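Local atomic coordinates of ATP-citrate lyase beta-subunit (PDB entry 6HXJ), a protein that probably forms, with its partner subunit, the ATP-citrate lyase that cleaves citrate to oxaloacetate and acetyl-CoA using ATP and coenzyme A. Residues 103-115 against 185-197. Residues are numbered along the deposited sequence; the frame is centred on the assembly and turned at random.
Sequences AEFYVSIIGNKDG and QSIEINPLVIRKS
Val107 and Ile189 form an antiparallel hydrogen-bonded pair, with Val107 N on Ile189 O at 3.0 Å and Ile189 N on Val107 O at 2.7 Å. Ile109 and Ile187 repeat this two-bond pairing, and Gly111 N adds a bond to Gln185 O. Phe105, Val107, Ile109, Ile187, Ile189 and Leu192 share the buried face. Helix 163-181 packs on it through Leu175, which meets Val107, Ile109 and Ile187. The Phe105 ring lies obliquely against Ile194, CZ to CG2 at 3.5 Å, and meets Phe160 edge-to-face. Val107 CG2 touches Leu192 CD2 at 3.9 Å.

The two strands are central in the antiparallel sheet of the ATP-grasp region, with strand 115-121 beside 104-112 and strand 200-210 beside 184-195. A beta bulge shifts the register by one residue between Phe105 and Val107, opposite Asn190 and the cis-linked Pro191. Beyond it Leu192 N bonds well to Phe105 O, while the return bond from Phe105 N to Leu192 O is weak.

Tyr106 sits at the bulge, across from Asn190. Its CG is anti to the backbone N (chi1 174°), which lays the ring along the strand toward Glu188. Asn190 CB meets the ring edge at CD1, 3.5 Å away, and the Glu188 carboxylate stands at the same edge, its plane 84° from the ring's. Ser108 OG bonds to Tyr106 OH at 3.0 Å. With an alanine in place of Tyr106, Ser108 OG would probably lose this hydroxyl partner, and a gap would open beside Glu188 and Asn190. Asn190 ND2 bonds to Gly125 O.

The Ala103 end is looser. Ala103, Glu104 and Lys196 are exposed. The bond from Ala103 N to Ile194 O is weak, though Ile194 N bonds soundly to Ala103 O. Glu104 runs extended beside Pro191, CB to CB at 3.5 Å.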
ATOM      1  N   ALA A 103      18.959  78.249 -35.998  1.00137.11           N
ATOM      2  CA  ALA A 103      17.511  78.211 -36.204  1.00135.00           C
ATOM      3  C   ALA A 103      16.790  77.186 -35.303  1.00135.37           C
ATOM      4  O   ALA A 103      17.399  76.210 -34.855  1.00134.19           O
ATOM      5  CB  ALA A 103      17.200  77.956 -37.673  1.00136.51           C
ATOM      6  N   GLU A 104      15.489  77.430 -35.042  1.00129.58           N
ATOM      7  CA  GLU A 104      14.610  76.592 -34.214  1.00126.03           C
ATOM      8  C   GLU A 104      13.394  76.111 -35.009  1.00127.27           C
ATOM      9  O   GLU A 104      12.834  76.881 -35.799  1.00128.47           O
ATOM     10  CB  GLU A 104      14.144  77.364 -32.974  1.00126.99           C
ATOM     11  CG  GLU A 104      15.284  77.893 -32.113  1.00138.76           C
ATOM     12  CD  GLU A 104      14.925  78.653 -30.846  1.00163.31           C
ATOM     13  OE1 GLU A 104      13.872  79.335 -30.824  1.00157.36           O
ATOM     14  OE2 GLU A 104      15.736  78.615 -29.892  1.00158.78           O
ATOM     15  N   PHE A 105      12.984  74.844 -34.793  1.00119.02           N
ATOM     16  CA  PHE A 105      11.859  74.243 -35.486  1.00116.64           C
ATOM     17  C   PHE A 105      10.944  73.532 -34.488  1.00116.94           C
ATOM     18  O   PHE A 105      11.338  73.223 -33.354  1.00115.57           O
ATOM     19  CB  PHE A 105      12.345  73.232 -36.545  1.00118.20           C
ATOM     20  CG  PHE A 105      13.457  73.633 -37.472  1.00122.45           C
ATOM     21  CD1 PHE A 105      13.389  74.821 -38.200  1.00128.99           C
ATOM     22  CD2 PHE A 105      14.536  72.788 -37.691  1.00124.78           C
ATOM     23  CE1 PHE A 105      14.429  75.202 -39.057  1.00131.96           C
ATOM     24  CE2 PHE A 105      15.559  73.148 -38.573  1.00130.56           C
ATOM     25  CZ  PHE A 105      15.499  74.356 -39.252  1.00131.04           C
ATOM     26  N   TYR A 106       9.721  73.241 -34.929  1.00110.26           N
ATOM     27  CA  TYR A 106       8.763  72.503 -34.124  1.00106.26           C
ATOM     28  C   TYR A 106       8.411  71.191 -34.805  1.00106.84           C
ATOM     29  O   TYR A 106       8.192  71.157 -36.016  1.00107.44           O
ATOM     30  CB  TYR A 106       7.509  73.358 -33.868  1.00107.42           C
ATOM     31  CG  TYR A 106       6.379  72.645 -33.158  1.00106.93           C
ATOM     32  CD1 TYR A 106       6.445  72.377 -31.797  1.00108.23           C
ATOM     33  CD2 TYR A 106       5.220  72.282 -33.838  1.00107.25           C
ATOM     34  CE1 TYR A 106       5.404  71.727 -31.136  1.00108.72           C
ATOM     35  CE2 TYR A 106       4.173  71.620 -33.190  1.00106.40           C
ATOM     36  CZ  TYR A 106       4.267  71.351 -31.835  1.00113.59           C
ATOM     37  OH  TYR A 106       3.231  70.725 -31.176  1.00113.12           O
ATOM     38  N   VAL A 107       8.442  70.109 -34.022  1.00100.15           N
ATOM     39  CA  VAL A 107       8.076  68.745 -34.414  1.00 97.01           C
ATOM     40  C   VAL A 107       7.251  68.161 -33.284  1.00 96.04           C
ATOM     41  O   VAL A 107       7.626  68.276 -32.128  1.00 95.06           O
ATOM     42  CB  VAL A 107       9.247  67.768 -34.733  1.00100.41           C
ATOM     43  CG1 VAL A 107       8.714  66.367 -35.002  1.00 99.07           C
ATOM     44  CG2 VAL A 107      10.124  68.247 -35.879  1.00102.61           C
ATOM     45  N   SER A 108       6.145  67.524 -33.614  1.00 89.53           N
ATOM     46  CA  SER A 108       5.317  66.812 -32.664  1.00 86.74           C
ATOM     47  C   SER A 108       4.556  65.753 -33.400  1.00 89.15           C
ATOM     48  O   SER A 108       4.099  65.973 -34.526  1.00 90.17           O
ATOM     49  CB  SER A 108       4.354  67.734 -31.924  1.00 91.60           C
ATOM     50  OG  SER A 108       3.301  68.185 -32.758  1.00105.67           O
ATOM     51  N   ILE A 109       4.424  64.600 -32.758  1.00 83.07           N
ATOM     52  CA  ILE A 109       3.654  63.450 -33.227  1.00 80.37           C
ATOM     53  C   ILE A 109       2.643  63.090 -32.116  1.00 83.77           C
ATOM     54  O   ILE A 109       3.047  62.778 -31.000  1.00 81.12           O
ATOM     55  CB  ILE A 109       4.556  62.293 -33.749  1.00 81.19           C
ATOM     56  CG1 ILE A 109       3.731  61.106 -34.212  1.00 79.83           C
ATOM     57  CG2 ILE A 109       5.651  61.866 -32.774  1.00 80.31           C
ATOM     58  CD1 ILE A 109       4.259  60.435 -35.454  1.00 89.94           C
ATOM     59  N   ILE A 110       1.357  63.327 -32.393  1.00 81.99           N
ATOM     60  CA  ILE A 110       0.267  63.157 -31.433  1.00 82.56           C
ATOM     61  C   ILE A 110      -0.657  62.079 -31.935  1.00 86.07           C
ATOM     62  O   ILE A 110      -1.174  62.190 -33.053  1.00 87.04           O
ATOM     63  CB  ILE A 110      -0.451  64.507 -31.125  1.00 88.49           C
ATOM     64  CG1 ILE A 110      -0.984  65.162 -32.442  1.00 91.99           C
ATOM     65  CG2 ILE A 110       0.514  65.440 -30.389  1.00 89.89           C
ATOM     66  CD1 ILE A 110      -1.313  66.680 -32.492  1.00101.49           C
ATOM     67  N   GLY A 111      -0.806  61.010 -31.147  1.00 79.22           N
ATOM     68  CA  GLY A 111      -1.630  59.869 -31.515  1.00 77.16           C
ATOM     69  C   GLY A 111      -3.108  60.185 -31.565  1.00 84.35           C
ATOM     70  O   GLY A 111      -3.569  61.111 -30.890  1.00 87.06           O
ATOM     71  N   ASN A 112      -3.849  59.432 -32.383  1.00 79.96           N
ATOM     72  CA  ASN A 112      -5.299  59.569 -32.571  1.00 80.68           C
ATOM     73  C   ASN A 112      -5.908  58.195 -32.908  1.00 83.40           C
ATOM     74  O   ASN A 112      -5.153  57.246 -33.135  1.00 81.67           O
ATOM     75  CB  ASN A 112      -5.636  60.614 -33.653  1.00 81.94           C
ATOM     76  CG  ASN A 112      -4.951  60.401 -34.973  1.00 91.69           C
ATOM     77  OD1 ASN A 112      -5.038  59.333 -35.585  1.00 86.23           O
ATOM     78  ND2 ASN A 112      -4.243  61.416 -35.430  1.00 83.49           N
ATOM     79  N   LYS A 113      -7.253  58.092 -32.960  1.00 79.16           N
ATOM     80  CA  LYS A 113      -7.958  56.828 -33.170  1.00 77.02           C
ATOM     81  C   LYS A 113      -7.499  56.051 -34.398  1.00 82.36           C
ATOM     82  O   LYS A 113      -7.576  54.828 -34.386  1.00 81.24           O
ATOM     83  CB  LYS A 113      -9.491  57.011 -33.170  1.00 79.54           C
ATOM     84  CG  LYS A 113     -10.034  57.955 -34.239  1.00101.96           C
ATOM     85  CD  LYS A 113     -11.568  58.101 -34.234  1.00112.37           C
ATOM     86  CE  LYS A 113     -12.106  58.754 -35.506  1.00120.90           C
ATOM     87  NZ  LYS A 113     -11.817  60.222 -35.599  1.00127.94           N
ATOM     88  N   ASP A 114      -6.964  56.747 -35.412  1.00 81.79           N
ATOM     89  CA  ASP A 114      -6.532  56.184 -36.704  1.00 80.60           C
ATOM     90  C   ASP A 114      -5.015  56.033 -36.876  1.00 78.83           C
ATOM     91  O   ASP A 114      -4.565  55.528 -37.887  1.00 77.56           O
ATOM     92  CB  ASP A 114      -7.127  57.024 -37.867  1.00 85.63           C
ATOM     93  CG  ASP A 114      -8.657  57.149 -37.856  1.00108.36           C
ATOM     94  OD1 ASP A 114      -9.349  56.116 -37.607  1.00106.54           O
ATOM     95  OD2 ASP A 114      -9.164  58.268 -38.117  1.00123.05           O
ATOM     96  N   GLY A 115      -4.247  56.474 -35.908  1.00 74.10           N
ATOM     97  CA  GLY A 115      -2.799  56.382 -35.957  1.00 73.50           C
ATOM     98  C   GLY A 115      -2.322  57.613 -35.226  1.00 79.11           C
ATOM     99  O   GLY A 115      -2.744  57.883 -34.091  1.00 78.87           O
ATOM    100  N   GLN A 185       2.014  58.114 -26.719  1.00 70.82           N
ATOM    101  CA  GLN A 185       0.719  58.751 -26.911  1.00 68.85           C
ATOM    102  C   GLN A 185       1.000  60.043 -27.687  1.00 74.07           C
ATOM    103  O   GLN A 185       0.238  60.446 -28.564  1.00 73.54           O
ATOM    104  CB  GLN A 185       0.059  59.033 -25.566  1.00 70.19           C
ATOM    105  CG  GLN A 185      -0.366  57.735 -24.881  1.00 83.29           C
ATOM    106  CD  GLN A 185      -0.652  57.846 -23.399  1.00 99.73           C
ATOM    107  OE1 GLN A 185      -0.173  58.732 -22.683  1.00 90.44           O
ATOM    108  NE2 GLN A 185      -1.404  56.889 -22.896  1.00 97.83           N
ATOM    109  N   SER A 186       2.146  60.655 -27.406  1.00 73.43           N
ATOM    110  CA  SER A 186       2.607  61.893 -28.019  1.00 74.98           C
ATOM    111  C   SER A 186       4.072  62.195 -27.667  1.00 81.26           C
ATOM    112  O   SER A 186       4.554  61.811 -26.598  1.00 80.91           O
ATOM    113  CB  SER A 186       1.725  63.078 -27.613  1.00 79.69           C
ATOM    114  OG  SER A 186       1.754  63.301 -26.214  1.00 90.53           O
ATOM    115  N   ILE A 187       4.764  62.902 -28.583  1.00 79.52           N
ATOM    116  CA  ILE A 187       6.156  63.368 -28.476  1.00 81.36           C
ATOM    117  C   ILE A 187       6.194  64.778 -29.066  1.00 87.68           C
ATOM    118  O   ILE A 187       5.807  64.942 -30.221  1.00 87.51           O
ATOM    119  CB  ILE A 187       7.129  62.425 -29.239  1.00 84.71           C
ATOM    120  CG1 ILE A 187       7.034  60.942 -28.758  1.00 84.10           C
ATOM    121  CG2 ILE A 187       8.567  62.970 -29.172  1.00 87.07           C
ATOM    122  CD1 ILE A 187       7.576  59.871 -29.717  1.00 90.94           C
ATOM    123  N   GLU A 188       6.647  65.778 -28.290  1.00 87.03           N
ATOM    124  CA  GLU A 188       6.693  67.172 -28.704  1.00 89.44           C
ATOM    125  C   GLU A 188       8.103  67.715 -28.520  1.00 97.89           C
ATOM    126  O   GLU A 188       8.647  67.669 -27.417  1.00100.85           O
ATOM    127  CB  GLU A 188       5.652  68.013 -27.939  1.00 91.40           C
ATOM    128  CG  GLU A 188       5.327  69.330 -28.624  1.00106.32           C
ATOM    129  CD  GLU A 188       5.296  70.574 -27.755  1.00134.17           C
ATOM    130  OE1 GLU A 188       6.272  70.809 -27.004  1.00137.39           O
ATOM    131  OE2 GLU A 188       4.318  71.348 -27.873  1.00125.14           O
ATOM    132  N   ILE A 189       8.721  68.159 -29.617  1.00 94.35           N
ATOM    133  CA  ILE A 189      10.063  68.734 -29.638  1.00 96.12           C
ATOM    134  C   ILE A 189       9.976  70.199 -30.093  1.00103.24           C
ATOM    135  O   ILE A 189       9.620  70.482 -31.239  1.00102.66           O
ATOM    136  CB  ILE A 189      11.053  67.903 -30.498  1.00 98.33           C
ATOM    137  CG1 ILE A 189      11.163  66.440 -29.996  1.00 95.40           C
ATOM    138  CG2 ILE A 189      12.423  68.599 -30.545  1.00102.12           C
ATOM    139  CD1 ILE A 189      11.864  65.488 -30.924  1.00 92.78           C
ATOM    140  N   ASN A 190      10.243  71.115 -29.174  1.00102.72           N
ATOM    141  CA  ASN A 190      10.195  72.534 -29.455  1.00105.69           C
ATOM    142  C   ASN A 190      11.145  73.221 -28.510  1.00113.51           C
ATOM    143  O   ASN A 190      10.842  73.331 -27.323  1.00114.48           O
ATOM    144  CB  ASN A 190       8.772  73.115 -29.339  1.00105.18           C
ATOM    145  CG  ASN A 190       8.658  74.522 -29.866  1.00127.44           C
ATOM    146  OD1 ASN A 190       9.065  74.836 -30.999  1.00122.82           O
ATOM    147  ND2 ASN A 190       8.086  75.396 -29.055  1.00118.40           N
ATOM    148  N   PRO A 191      12.331  73.620 -29.004  1.00111.57           N
ATOM    149  CA  PRO A 191      12.759  73.548 -30.403  1.00110.98           C
ATOM    150  C   PRO A 191      13.633  72.375 -30.799  1.00111.28           C
ATOM    151  O   PRO A 191      14.350  71.789 -29.981  1.00110.51           O
ATOM    152  CB  PRO A 191      13.535  74.858 -30.576  1.00117.13           C
ATOM    153  CG  PRO A 191      14.161  75.115 -29.218  1.00123.84           C
ATOM    154  CD  PRO A 191      13.316  74.358 -28.187  1.00116.78           C
ATOM    155  N   LEU A 192      13.567  72.064 -32.092  1.00106.11           N
ATOM    156  CA  LEU A 192      14.456  71.140 -32.774  1.00105.79           C
ATOM    157  C   LEU A 192      15.414  72.148 -33.454  1.00114.33           C
ATOM    158  O   LEU A 192      15.044  72.849 -34.409  1.00115.35           O
ATOM    159  CB  LEU A 192      13.722  70.235 -33.800  1.00102.94           C
ATOM    160  CG  LEU A 192      14.652  69.409 -34.729  1.00108.01           C
ATOM    161  CD1 LEU A 192      15.304  68.249 -33.993  1.00107.46           C
ATOM    162  CD2 LEU A 192      13.954  68.973 -36.003  1.00107.90           C
ATOM    163  N   VAL A 193      16.593  72.306 -32.867  1.00113.15           N
ATOM    164  CA  VAL A 193      17.542  73.295 -33.347  1.00117.08           C
ATOM    165  C   VAL A 193      18.520  72.726 -34.371  1.00124.08           C
ATOM    166  O   VAL A 193      18.799  71.525 -34.377  1.00121.54           O
ATOM    167  CB  VAL A 193      18.270  74.033 -32.188  1.00123.27           C
ATOM    168  CG1 VAL A 193      17.269  74.689 -31.242  1.00121.55           C
ATOM    169  CG2 VAL A 193      19.221  73.111 -31.435  1.00123.57           C
ATOM    170  N   ILE A 194      19.020  73.617 -35.240  1.00125.42           N
ATOM    171  CA  ILE A 194      20.022  73.332 -36.267  1.00128.62           C
ATOM    172  C   ILE A 194      21.226  74.260 -36.092  1.00140.74           C
ATOM    173  O   ILE A 194      21.064  75.472 -35.899  1.00142.11           O
ATOM    174  CB  ILE A 194      19.441  73.378 -37.724  1.00130.91           C
ATOM    175  CG1 ILE A 194      20.505  73.115 -38.824  1.00134.24           C
ATOM    176  CG2 ILE A 194      18.764  74.712 -38.018  1.00132.77           C
ATOM    177  CD1 ILE A 194      21.102  71.802 -38.893  1.00136.93           C
ATOM    178  N   ARG A 195      22.428  73.672 -36.169  1.00142.40           N
ATOM    179  CA  ARG A 195      23.700  74.384 -36.136  1.00148.86           C
ATOM    180  C   ARG A 195      24.262  74.271 -37.558  1.00158.13           C
ATOM    181  O   ARG A 195      24.989  73.328 -37.888  1.00159.13           O
ATOM    182  CB  ARG A 195      24.629  73.779 -35.074  1.00150.57           C
ATOM    183  CG  ARG A 195      25.948  74.550 -34.877  1.00163.02           C
ATOM    184  CD  ARG A 195      26.646  74.196 -33.571  1.00167.77           C
ATOM    185  NE  ARG A 195      27.310  72.888 -33.613  1.00166.94           N
ATOM    186  CZ  ARG A 195      27.953  72.338 -32.585  1.00168.95           C
ATOM    187  NH1 ARG A 195      28.527  71.148 -32.714  1.00147.86           N
ATOM    188  NH2 ARG A 195      28.029  72.974 -31.422  1.00150.90           N
ATOM    189  N   LYS A 196      23.828  75.210 -38.414  1.00157.27           N
ATOM    190  CA  LYS A 196      24.117  75.277 -39.846  1.00160.18           C
ATOM    191  C   LYS A 196      25.600  75.095 -40.212  1.00171.37           C
ATOM    192  O   LYS A 196      25.880  74.310 -41.124  1.00171.12           O
ATOM    193  CB  LYS A 196      23.546  76.560 -40.467  1.00163.24           C
ATOM    194  CG  LYS A 196      22.024  76.533 -40.519  1.00160.06           C
ATOM    195  CD  LYS A 196      21.413  77.743 -41.177  1.00164.30           C
ATOM    196  CE  LYS A 196      19.922  77.671 -40.961  1.00162.39           C
ATOM    197  NZ  LYS A 196      19.156  78.438 -41.968  1.00170.34           N
ATOM    198  N   SER A 197      26.534  75.710 -39.445  1.00173.32           N
ATOM    199  CA  SER A 197      27.988  75.604 -39.666  1.00179.08           C
ATOM    200  C   SER A 197      28.453  74.195 -40.061  1.00182.97           C
ATOM    201  O   SER A 197      29.158  74.045 -41.060  1.00186.16           O
ATOM    202  CB  SER A 197      28.773  76.110 -38.455  1.00185.33           C
ATOM    203  OG  SER A 197      28.276  75.620 -37.219  1.00193.14           O
TER